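Local coordinates for putative transcriptional regulator protein, LacI family (Rhizobium etli, PDB 3MIZ), which probably binds cis-regulatory DNA as a LacI-family transcriptional regulator, its periplasmic-binding-protein-like part probably sensing a small effector, at residues S13-G17 / W39-K45; T20-S24 / N51-S55; E59-K64 / P86-V91; L139-L143 / P176-E180. All blocks are in the same frame, centred on the assembly; numbering follows the deposited sequence.

Overall arrangement
From the N terminus, strand 15-20 leads into helix 30-42, and contact 1 closes this first loop by joining the strand's start to the helix's end and the turn after it. Contact 2 crosses contact 1, since its segments alternate with those of 13-17 / 39-45; it ties together the loops that follow strands 15-20 and 46-51. Contact 3 opens only after contact 2 has closed, and holds helix 56-68 to the loop after strand 81-83; Thr52 of contact 2 packs on its Glu59 and Ile62. Contact 4 comes later in series, in the second lobe, where it joins the loops after strands 134-138 and 167-174, about 16 Å from contact 2 between centres.

Contact 1 of 4, residues S13-G17 / W39-K45; sequences SNTFG and WANANGK
Phe16 and Trp39 meet rim to rim, CE2 of Phe16 lying 3.4 Å from CZ3 of Trp39. Their planes are only 10° apart, yet neither ring lies over the other, so the two rims abut tightly without stacking. With CG anti to its backbone N (chi1 -179°), Trp39 brings the six-membered ring toward Phe16. Its indole face carries the amide nitrogen of Asn43, which is held there by a nearly straight bond of 2.7 Å from Asn43 ND2 to Trp39 O.

Lys45 joins this packed side to the wetter one. Its CD rests 3.6 Å from CZ of Phe16, while CB and CG pass close by the carbonyl oxygen of Asn14. A long aliphatic chain with a charged end suits the place: a bend at chi4 (-55°) turns the amine toward Asn14, where NZ gives OD1 a weak bond of 3.2 Å. NZ also donates to a water at 2.7 Å, and that water reaches Asn43 O, 3.0 Å away. Cut back to alanine, Lys45 would probably leave a gap beside the Phe16 ring and take the amine away from Asn14 OD1 and the water. Gly44 and Asn14, at the looser margin, both have positive phi, which glycine accepts readily and asparagine tolerates.

The contact sits within the beta-alpha-beta unit of strand 15-20, helix 30-42 and strand 46-51. Helix 253-268 packs against Phe16, Trp39 and Lys45, Ile47 of strand 46-51 touches Phe16, and Met65 of the second subunit packs on Thr15.

Contact 2 of 4, residues T20-S24 / N51-S55; sequences TDYVS and NTGGS
Tyr22 runs alongside the Gly53-Gly54 backbone, its CE1 3.4 Å from Gly53 O and its OH 3.4 Å from Gly54 CA. The end of the side chain comes back to this backbone although its CB sets out away from it. Glycine suits both positions: each has positive phi, and a CB on Gly54 would collide with the tyrosine hydroxyl. CB of Asp21 lies against one face of the same ring.

In the backbone, Thr20 and Asn51 form a parallel beta bridge at the ends of their strands, where Thr52 N donates to Thr20 O at 2.9 Å. One residue on, Gly53 N donates to Asp21 O, also at 2.9 Å but less straight (130°). These loops follow strands 15-20 and 46-51 of the parallel sheet, as in the alpha/beta lobes of periplasmic-binding-protein-like folds. Residues 52-55 make a type I' turn, within which Thr52 OG1 accepts from Gly54 N (2.9 Å) in an ST turn; the same oxygen rests 3.4 Å from Asp21 CA. Asp21 OD1 accepts from Tyr22 N, which meets it from above the carboxylate plane, and from Met79 N, while OD2 forms a salt bridge with Arg82. Thr20 OG1 is bonded to Val77 O, and Gln37 of the second subunit packs on Asn51.

Contact 3 of 4, residues E59-K64 / P86-V91; sequences EVEIWK and PESGDV
Glu59 receives the single hydrogen bond across this contact, in which Glu87 N donates to OE2 at 2.7 Å. The amide comes in from above the carboxylate plane. The same oxygen takes a second, straighter bond (167°) from Trp63 NE1 at 3.0 Å; here OE2 lies in the indole plane and accepts through its anti lone pair. An extended chain with CG anti to the backbone N (chi1 -176°) lets Glu59 span the distance to both donors, the indole one helical turn ahead and the loop beyond. Val60 adds a weaker polar touch, a CA-H...O contact in which its CA lies 3.5 Å from Glu87 O.

Aromatic and apolar contacts make up the rest. CB of Ser88 stands over the five-membered ring of Trp63, 3.4 Å from its centroid and 10° off the normal, a CH-pi contact that a small residue can make without pushing the loop away. Pro86 CB lies 3.8 Å from Trp63 CZ2, and Val91 CB packs 4.0 Å from Trp63 CB. Gly89, with positive phi, begins the bend of a type II' turn from Ser88 to Val91 that turns Val91 back onto the helix.

Trp63 also packs on Val74 and Tyr76 of strand 73-78, and the Tyr76 hydroxyl makes a weak bond to Glu59 OE2. With donors converging on one buried oxygen, the carboxylate is likely to stay ionised and to hold the indole ring in a fixed rotation.

Contact 4 of 4, residues L139-L143 / P176-E180; sequences LNPIL and PVGAE
An Asx turn on Asn140, set in the type I turn 140-143 just before helix 144-160, faces the type II turn 176-179 and the carboxylate of Glu180. Asn140 OD1 accepts from Ile142 N at 3.1 Å, the donor lying above the carbonyl plane. The other end of the amide crosses the contact: ND2 donates to Glu180 OE2 at 2.9 Å in a nearly straight bond (171°) that lies in the amide plane, and ND2 also serves Gly175 O. One asparagine thus accepts and donates at once, which is why an amide suits this place. Glu180, bent at chi2 (109°), keeps OE1 over its own turn, where Gly178 N gives it a weak bond. A leucine in place of Asn140 would probably leave Glu180 OE2, Gly175 O and Ile142 N without their mates.

Beside this polar pair, Val177 CG2 meets two side chains of the 140-143 turn, tightly Ile142 CG2 at 3.5 Å and more easily Leu143 CD2 at 3.8 Å.

The two loops follow the parallel strands 134-138 and 167-174 in the second lobe; Met173 of the latter packs on Asn140 and Glu180, and Tyr80, from the first lobe, touches Leu143 and Val177.

Contact 1 of 4, residues S13-G17 / W39-K45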
loop_
_atom_site.group_PDB
_atom_site.type_symbol
_atom_site.label_atom_id
_atom_site.label_comp_id
_atom_site.label_asym_id
_atom_site.label_seq_id
_atom_site.Cartn_x
_atom_site.Cartn_y
_atom_site.Cartn_z
ATOM N N SER A 13 -12.280 6.610 -28.518
ATOM C CA SER A 13 -10.869 6.294 -28.353
ATOM C C SER A 13 -10.725 4.967 -27.617
ATOM O O SER A 13 -9.670 4.330 -27.664
ATOM C CB SER A 13 -10.167 7.393 -27.552
ATOM O OG SER A 13 -10.656 7.438 -26.224
ATOM N N ASN A 14 -11.804 4.552 -26.957
ATOM C CA ASN A 14 -11.822 3.326 -26.164
ATOM C C ASN A 14 -10.874 3.490 -24.988
ATOM O O ASN A 14 -10.303 2.519 -24.478
ATOM C CB ASN A 14 -11.417 2.115 -27.010
ATOM C CG ASN A 14 -12.483 1.744 -28.022
ATOM O OD1 ASN A 14 -13.669 1.735 -27.700
ATOM N ND2 ASN A 14 -12.069 1.426 -29.240
ATOM N N THR A 15 -10.715 4.739 -24.560
ATOM C CA THR A 15 -9.842 5.052 -23.439
ATOM C C THR A 15 -10.651 5.687 -22.314
ATOM O O THR A 15 -11.387 6.652 -22.535
ATOM C CB THR A 15 -8.720 6.026 -23.868
ATOM O OG1 THR A 15 -7.947 5.425 -24.915
ATOM C CG2 THR A 15 -7.804 6.347 -22.694
ATOM N N PHE A 16 -10.532 5.123 -21.118
ATOM C CA PHE A 16 -11.221 5.657 -19.950
ATOM C C PHE A 16 -10.147 6.373 -19.147
ATOM O O PHE A 16 -9.006 5.920 -19.092
ATOM C CB PHE A 16 -11.807 4.545 -19.069
ATOM C CG PHE A 16 -13.066 3.917 -19.601
ATOM C CD1 PHE A 16 -13.631 4.329 -20.799
ATOM C CD2 PHE A 16 -13.682 2.895 -18.891
ATOM C CE1 PHE A 16 -14.795 3.729 -21.282
ATOM C CE2 PHE A 16 -14.839 2.290 -19.359
ATOM C CZ PHE A 16 -15.399 2.708 -20.560
ATOM N N GLY A 17 -10.510 7.494 -18.543
ATOM C CA GLY A 17 -9.558 8.220 -17.736
ATOM C C GLY A 17 -9.992 8.105 -16.291
ATOM O O GLY A 17 -11.180 8.161 -15.991
ATOM N N TRP A 39 -11.385 -5.078 -15.769
ATOM C CA TRP A 39 -12.561 -4.954 -16.621
ATOM C C TRP A 39 -12.146 -4.390 -17.987
ATOM O O TRP A 39 -12.586 -4.870 -19.032
ATOM C CB TRP A 39 -13.592 -4.017 -15.985
ATOM C CG TRP A 39 -14.821 -3.879 -16.822
ATOM C CD1 TRP A 39 -15.918 -4.684 -16.802
ATOM C CD2 TRP A 39 -15.031 -2.938 -17.880
ATOM N NE1 TRP A 39 -16.799 -4.310 -17.787
ATOM C CE2 TRP A 39 -16.278 -3.241 -18.465
ATOM C CE3 TRP A 39 -14.281 -1.873 -18.394
ATOM C CZ2 TRP A 39 -16.796 -2.518 -19.544
ATOM C CZ3 TRP A 39 -14.795 -1.153 -19.471
ATOM C CH2 TRP A 39 -16.042 -1.482 -20.033
ATOM N N ALA A 40 -11.300 -3.366 -17.972
ATOM C CA ALA A 40 -10.836 -2.731 -19.203
ATOM C C ALA A 40 -10.140 -3.717 -20.142
ATOM O O ALA A 40 -10.362 -3.691 -21.361
ATOM C CB ALA A 40 -9.900 -1.577 -18.870
ATOM N N ASN A 41 -9.300 -4.584 -19.580
ATOM C CA ASN A 41 -8.588 -5.563 -20.395
ATOM C C ASN A 41 -9.546 -6.564 -21.040
ATOM O O ASN A 41 -9.283 -7.071 -22.129
ATOM C CB ASN A 41 -7.542 -6.321 -19.564
ATOM C CG ASN A 41 -6.470 -5.410 -18.991
ATOM O OD1 ASN A 41 -6.189 -4.340 -19.529
ATOM N ND2 ASN A 41 -5.849 -5.846 -17.897
ATOM N N ALA A 42 -10.660 -6.838 -20.372
ATOM C CA ALA A 42 -11.645 -7.779 -20.887
ATOM C C ALA A 42 -12.656 -7.123 -21.821
ATOM O O ALA A 42 -13.472 -7.812 -22.434
ATOM C CB ALA A 42 -12.375 -8.451 -19.732
ATOM N N ASN A 43 -12.602 -5.798 -21.938
ATOM C CA ASN A 43 -13.533 -5.077 -22.797
ATOM C C ASN A 43 -12.866 -4.191 -23.839
ATOM O O ASN A 43 -13.500 -3.307 -24.408
ATOM C CB ASN A 43 -14.499 -4.267 -21.931
ATOM C CG ASN A 43 -15.446 -5.156 -21.145
ATOM O OD1 ASN A 43 -16.537 -5.484 -21.611
ATOM N ND2 ASN A 43 -15.019 -5.577 -19.957
ATOM N N GLY A 44 -11.584 -4.443 -24.081
ATOM C CA GLY A 44 -10.831 -3.704 -25.082
ATOM C C GLY A 44 -10.538 -2.233 -24.870
ATOM O O GLY A 44 -10.329 -1.502 -25.838
ATOM N N LYS A 45 -10.502 -1.778 -23.625
ATOM C CA LYS A 45 -10.222 -0.372 -23.393
ATOM C C LYS A 45 -8.929 -0.129 -22.639
ATOM O O LYS A 45 -8.426 -1.004 -21.938
ATOM C CB LYS A 45 -11.414 0.271 -22.687
ATOM C CG LYS A 45 -12.631 0.306 -23.623
ATOM C CD LYS A 45 -13.931 0.466 -22.898
ATOM C CE LYS A 45 -15.083 -0.039 -23.761
ATOM N NZ LYS A 45 -15.150 0.602 -25.108
HETATM O O HOH W 1 -13.715 -1.196 -26.514
#

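Contact 2 of 4, residues T20-S24 / N51-S55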
loop_
_atom_site.group_PDB
_atom_site.type_symbol
_atom_site.label_atom_id
_atom_site.label_comp_id
_atom_site.label_asym_id
_atom_site.label_seq_id
_atom_site.Cartn_x
_atom_site.Cartn_y
_atom_site.Cartn_z
ATOM N N THR A 20 -8.071 10.534 -9.857
ATOM C CA THR A 20 -8.028 10.188 -8.451
ATOM C C THR A 20 -7.422 11.325 -7.651
ATOM O O THR A 20 -6.780 12.203 -8.211
ATOM C CB THR A 20 -7.199 8.939 -8.211
ATOM O OG1 THR A 20 -7.282 8.594 -6.826
ATOM C CG2 THR A 20 -5.737 9.181 -8.595
ATOM N N ASP A 21 -7.617 11.302 -6.336
ATOM C CA ASP A 21 -7.075 12.360 -5.498
ATOM C C ASP A 21 -5.742 12.085 -4.801
ATOM O O ASP A 21 -4.730 12.698 -5.141
ATOM C CB ASP A 21 -8.115 12.818 -4.454
ATOM C CG ASP A 21 -8.752 11.661 -3.678
ATOM O OD1 ASP A 21 -8.294 10.504 -3.796
ATOM O OD2 ASP A 21 -9.722 11.926 -2.931
ATOM N N TYR A 22 -5.718 11.151 -3.856
ATOM C CA TYR A 22 -4.494 10.909 -3.091
ATOM C C TYR A 22 -3.794 9.576 -3.286
ATOM O O TYR A 22 -3.253 9.016 -2.330
ATOM C CB TYR A 22 -4.801 11.097 -1.607
ATOM C CG TYR A 22 -5.493 12.403 -1.308
ATOM C CD1 TYR A 22 -4.797 13.612 -1.358
ATOM C CD2 TYR A 22 -6.849 12.436 -1.002
ATOM C CE1 TYR A 22 -5.439 14.822 -1.111
ATOM C CE2 TYR A 22 -7.502 13.640 -0.755
ATOM C CZ TYR A 22 -6.787 14.831 -0.812
ATOM O OH TYR A 22 -7.433 16.023 -0.584
ATOM N N VAL A 23 -3.769 9.082 -4.516
ATOM C CA VAL A 23 -3.143 7.796 -4.801
ATOM C C VAL A 23 -1.636 7.756 -4.516
ATOM O O VAL A 23 -1.100 6.703 -4.159
ATOM C CB VAL A 23 -3.395 7.376 -6.281
ATOM C CG1 VAL A 23 -2.536 8.202 -7.218
ATOM C CG2 VAL A 23 -3.131 5.897 -6.458
ATOM N N SER A 24 -0.953 8.894 -4.652
ATOM C CA SER A 24 0.490 8.922 -4.417
ATOM C C SER A 24 0.841 8.870 -2.934
ATOM O O SER A 24 1.997 8.665 -2.573
ATOM C CB SER A 24 1.114 10.172 -5.043
ATOM O OG SER A 24 0.735 11.346 -4.342
ATOM N N ASN A 51 -3.703 12.160 -11.128
ATOM C CA ASN A 51 -3.907 12.432 -9.704
ATOM C C ASN A 51 -3.965 13.939 -9.443
ATOM O O ASN A 51 -3.109 14.678 -9.915
ATOM C CB ASN A 51 -2.759 11.808 -8.899
ATOM C CG ASN A 51 -3.092 11.644 -7.417
ATOM O OD1 ASN A 51 -4.106 11.044 -7.059
ATOM N ND2 ASN A 51 -2.225 12.162 -6.552
ATOM N N THR A 52 -4.966 14.375 -8.685
ATOM C CA THR A 52 -5.153 15.791 -8.366
ATOM C C THR A 52 -4.372 16.210 -7.117
ATOM O O THR A 52 -4.067 17.391 -6.929
ATOM C CB THR A 52 -6.636 16.114 -8.082
ATOM O OG1 THR A 52 -7.010 15.513 -6.837
ATOM C CG2 THR A 52 -7.535 15.587 -9.183
ATOM N N GLY A 53 -4.062 15.244 -6.258
ATOM C CA GLY A 53 -3.345 15.561 -5.035
ATOM C C GLY A 53 -4.245 16.373 -4.116
ATOM O O GLY A 53 -3.790 16.961 -3.130
ATOM N N GLY A 54 -5.529 16.406 -4.451
ATOM C CA GLY A 54 -6.501 17.138 -3.662
ATOM C C GLY A 54 -6.631 18.603 -4.041
ATOM O O GLY A 54 -7.308 19.368 -3.350
ATOM N N SER A 55 -5.989 18.998 -5.137
ATOM C CA SER A 55 -6.034 20.384 -5.591
ATOM C C SER A 55 -7.129 20.677 -6.614
ATOM O O SER A 55 -7.161 20.081 -7.692
ATOM C CB SER A 55 -4.680 20.780 -6.180
ATOM O OG SER A 55 -4.794 21.971 -6.935
#

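Contact 3 of 4, residues E59-K64 / P86-V91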
loop_
_atom_site.group_PDB
_atom_site.type_symbol
_atom_site.label_atom_id
_atom_site.label_comp_id
_atom_site.label_asym_id
_atom_site.label_seq_id
_atom_site.Cartn_x
_atom_site.Cartn_y
_atom_site.Cartn_z
ATOM N N GLU A 59 -7.102 19.872 -10.613
ATOM C CA GLU A 59 -8.202 19.050 -11.108
ATOM C C GLU A 59 -8.843 19.676 -12.337
ATOM O O GLU A 59 -9.100 18.999 -13.331
ATOM C CB GLU A 59 -9.294 18.854 -10.046
ATOM C CG GLU A 59 -10.392 17.904 -10.535
ATOM C CD GLU A 59 -11.516 17.701 -9.538
ATOM O OE1 GLU A 59 -11.308 17.946 -8.333
ATOM O OE2 GLU A 59 -12.608 17.276 -9.962
ATOM N N VAL A 60 -9.118 20.973 -12.260
ATOM C CA VAL A 60 -9.734 21.664 -13.381
ATOM C C VAL A 60 -8.897 21.434 -14.631
ATOM O O VAL A 60 -9.418 21.099 -15.696
ATOM C CB VAL A 60 -9.838 23.179 -13.109
ATOM C CG1 VAL A 60 -10.406 23.895 -14.334
ATOM C CG2 VAL A 60 -10.727 23.421 -11.894
ATOM N N GLU A 61 -7.592 21.620 -14.480
ATOM C CA GLU A 61 -6.637 21.439 -15.565
ATOM C C GLU A 61 -6.645 19.997 -16.080
ATOM O O GLU A 61 -6.471 19.755 -17.279
ATOM C CB GLU A 61 -5.240 21.829 -15.066
ATOM C CG GLU A 61 -4.078 21.369 -15.925
ATOM C CD GLU A 61 -2.744 21.870 -15.394
ATOM O OE1 GLU A 61 -2.501 21.739 -14.174
ATOM O OE2 GLU A 61 -1.933 22.392 -16.193
ATOM N N ILE A 62 -6.848 19.039 -15.181
ATOM C CA ILE A 62 -6.871 17.635 -15.585
ATOM C C ILE A 62 -8.087 17.311 -16.440
ATOM O O ILE A 62 -7.984 16.552 -17.399
ATOM C CB ILE A 62 -6.832 16.698 -14.365
ATOM C CG1 ILE A 62 -5.442 16.768 -13.723
ATOM C CG2 ILE A 62 -7.167 15.261 -14.789
ATOM C CD1 ILE A 62 -5.308 15.999 -12.430
ATOM N N TRP A 63 -9.239 17.879 -16.098
ATOM C CA TRP A 63 -10.444 17.640 -16.883
ATOM C C TRP A 63 -10.238 18.206 -18.286
ATOM O O TRP A 63 -10.632 17.597 -19.287
ATOM C CB TRP A 63 -11.655 18.316 -16.243
ATOM C CG TRP A 63 -12.219 17.573 -15.072
ATOM C CD1 TRP A 63 -11.974 17.808 -13.747
ATOM C CD2 TRP A 63 -13.138 16.478 -15.125
ATOM N NE1 TRP A 63 -12.695 16.923 -12.970
ATOM C CE2 TRP A 63 -13.419 16.099 -13.792
ATOM C CE3 TRP A 63 -13.758 15.781 -16.173
ATOM C CZ2 TRP A 63 -14.293 15.054 -13.479
ATOM C CZ3 TRP A 63 -14.629 14.737 -15.860
ATOM C CH2 TRP A 63 -14.887 14.386 -14.521
ATOM N N LYS A 64 -9.620 19.383 -18.337
ATOM C CA LYS A 64 -9.336 20.059 -19.594
ATOM C C LYS A 64 -8.421 19.156 -20.421
ATOM O O LYS A 64 -8.629 18.970 -21.619
ATOM C CB LYS A 64 -8.652 21.399 -19.307
ATOM C CG LYS A 64 -8.947 22.487 -20.312
ATOM C CD LYS A 64 -8.502 23.850 -19.792
ATOM C CE LYS A 64 -9.230 24.240 -18.504
ATOM N NZ LYS A 64 -10.709 24.329 -18.686
ATOM N N PRO A 86 -17.176 17.030 -8.373
ATOM C CA PRO A 86 -15.922 17.185 -9.118
ATOM C C PRO A 86 -15.796 18.637 -9.591
ATOM O O PRO A 86 -16.803 19.310 -9.808
ATOM C CB PRO A 86 -16.087 16.221 -10.291
ATOM C CG PRO A 86 -17.022 15.157 -9.745
ATOM C CD PRO A 86 -18.030 15.986 -8.964
ATOM N N GLU A 87 -14.563 19.110 -9.725
ATOM C CA GLU A 87 -14.289 20.466 -10.200
ATOM C C GLU A 87 -13.814 20.356 -11.650
ATOM O O GLU A 87 -12.613 20.372 -11.916
ATOM C CB GLU A 87 -13.199 21.108 -9.340
ATOM C CG GLU A 87 -13.679 21.572 -7.978
ATOM C CD GLU A 87 -14.591 22.782 -8.079
ATOM O OE1 GLU A 87 -14.102 23.851 -8.507
ATOM O OE2 GLU A 87 -15.793 22.663 -7.743
ATOM N N SER A 88 -14.765 20.241 -12.574
ATOM C CA SER A 88 -14.461 20.092 -13.997
ATOM C C SER A 88 -14.535 21.367 -14.841
ATOM O O SER A 88 -14.408 21.313 -16.066
ATOM C CB SER A 88 -15.392 19.047 -14.608
ATOM O OG SER A 88 -16.746 19.389 -14.373
ATOM N N GLY A 89 -14.737 22.511 -14.201
ATOM C CA GLY A 89 -14.826 23.745 -14.964
ATOM C C GLY A 89 -15.949 23.661 -15.981
ATOM O O GLY A 89 -17.095 23.411 -15.613
ATOM N N ASP A 90 -15.628 23.849 -17.258
ATOM C CA ASP A 90 -16.637 23.798 -18.316
ATOM C C ASP A 90 -16.652 22.481 -19.084
ATOM O O ASP A 90 -17.428 22.317 -20.026
ATOM C CB ASP A 90 -16.422 24.943 -19.312
ATOM C CG ASP A 90 -16.666 26.298 -18.697
ATOM O OD1 ASP A 90 -17.750 26.487 -18.106
ATOM O OD2 ASP A 90 -15.779 27.174 -18.809
ATOM N N VAL A 91 -15.797 21.548 -18.680
ATOM C CA VAL A 91 -15.707 20.252 -19.342
ATOM C C VAL A 91 -16.888 19.330 -19.054
ATOM O O VAL A 91 -17.347 19.211 -17.915
ATOM C CB VAL A 91 -14.399 19.523 -18.950
ATOM C CG1 VAL A 91 -14.375 18.131 -19.556
ATOM C CG2 VAL A 91 -13.201 20.326 -19.426
#

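Contact 4 of 4, residues L139-L143 / P176-E180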
loop_
_atom_site.group_PDB
_atom_site.type_symbol
_atom_site.label_atom_id
_atom_site.label_comp_id
_atom_site.label_asym_id
_atom_site.label_seq_id
_atom_site.Cartn_x
_atom_site.Cartn_y
_atom_site.Cartn_z
ATOM N N LEU A 139 -10.827 5.385 13.881
ATOM C CA LEU A 139 -10.001 5.796 12.758
ATOM C C LEU A 139 -10.163 7.323 12.721
ATOM O O LEU A 139 -11.095 7.865 13.330
ATOM C CB LEU A 139 -10.547 5.176 11.466
ATOM C CG LEU A 139 -9.895 5.519 10.124
ATOM C CD1 LEU A 139 -8.462 5.029 10.089
ATOM C CD2 LEU A 139 -10.700 4.877 9.002
ATOM N N ASN A 140 -9.259 8.001 12.019
ATOM C CA ASN A 140 -9.279 9.461 11.888
ATOM C C ASN A 140 -10.700 10.001 11.719
ATOM O O ASN A 140 -11.358 9.717 10.724
ATOM C CB ASN A 140 -8.438 9.885 10.680
ATOM C CG ASN A 140 -8.056 11.357 10.723
ATOM O OD1 ASN A 140 -8.811 12.193 11.224
ATOM N ND2 ASN A 140 -6.889 11.678 10.188
ATOM N N PRO A 141 -11.189 10.798 12.688
ATOM C CA PRO A 141 -12.539 11.385 12.658
ATOM C C PRO A 141 -12.858 12.252 11.440
ATOM O O PRO A 141 -14.030 12.480 11.124
ATOM C CB PRO A 141 -12.600 12.190 13.955
ATOM C CG PRO A 141 -11.687 11.450 14.859
ATOM C CD PRO A 141 -10.514 11.117 13.958
ATOM N N ILE A 142 -11.827 12.740 10.757
ATOM C CA ILE A 142 -12.048 13.568 9.575
ATOM C C ILE A 142 -12.628 12.711 8.454
ATOM O O ILE A 142 -13.295 13.210 7.545
ATOM C CB ILE A 142 -10.729 14.211 9.080
ATOM C CG1 ILE A 142 -11.026 15.195 7.945
ATOM C CG2 ILE A 142 -9.776 13.138 8.590
ATOM C CD1 ILE A 142 -9.802 15.953 7.444
ATOM N N LEU A 143 -12.369 11.412 8.531
ATOM C CA LEU A 143 -12.849 10.480 7.532
ATOM C C LEU A 143 -14.317 10.139 7.711
ATOM O O LEU A 143 -14.744 9.717 8.790
ATOM C CB LEU A 143 -12.016 9.196 7.573
ATOM C CG LEU A 143 -10.552 9.368 7.157
ATOM C CD1 LEU A 143 -9.821 8.042 7.260
ATOM C CD2 LEU A 143 -10.504 9.889 5.729
ATOM N N PRO A 176 -3.944 15.473 9.779
ATOM C CA PRO A 176 -4.086 15.290 8.331
ATOM C C PRO A 176 -4.026 13.810 7.955
ATOM O O PRO A 176 -3.153 13.085 8.422
ATOM C CB PRO A 176 -2.894 16.065 7.762
ATOM C CG PRO A 176 -2.595 17.093 8.838
ATOM C CD PRO A 176 -2.758 16.288 10.093
ATOM N N VAL A 177 -4.955 13.370 7.113
ATOM C CA VAL A 177 -4.984 11.978 6.671
ATOM C C VAL A 177 -3.648 11.610 6.032
ATOM O O VAL A 177 -3.129 12.344 5.190
ATOM C CB VAL A 177 -6.111 11.745 5.640
ATOM C CG1 VAL A 177 -6.102 10.297 5.176
ATOM C CG2 VAL A 177 -7.458 12.089 6.258
ATOM N N GLY A 178 -3.092 10.472 6.439
ATOM C CA GLY A 178 -1.818 10.041 5.890
ATOM C C GLY A 178 -0.627 10.806 6.443
ATOM O O GLY A 178 0.445 10.817 5.841
ATOM N N ALA A 179 -0.815 11.450 7.592
ATOM C CA ALA A 179 0.250 12.217 8.238
ATOM C C ALA A 179 -0.230 12.541 9.646
ATOM O O ALA A 179 0.115 13.570 10.227
ATOM C CB ALA A 179 0.514 13.501 7.464
ATOM N N GLU A 180 -1.026 11.632 10.190
ATOM C CA GLU A 180 -1.612 11.808 11.501
ATOM C C GLU A 180 -0.692 11.669 12.693
ATOM O O GLU A 180 0.419 11.136 12.613
ATOM C CB GLU A 180 -2.777 10.831 11.688
ATOM C CG GLU A 180 -3.911 11.043 10.712
ATOM C CD GLU A 180 -4.003 9.946 9.672
ATOM O OE1 GLU A 180 -2.942 9.477 9.201
ATOM O OE2 GLU A 180 -5.141 9.566 9.321
#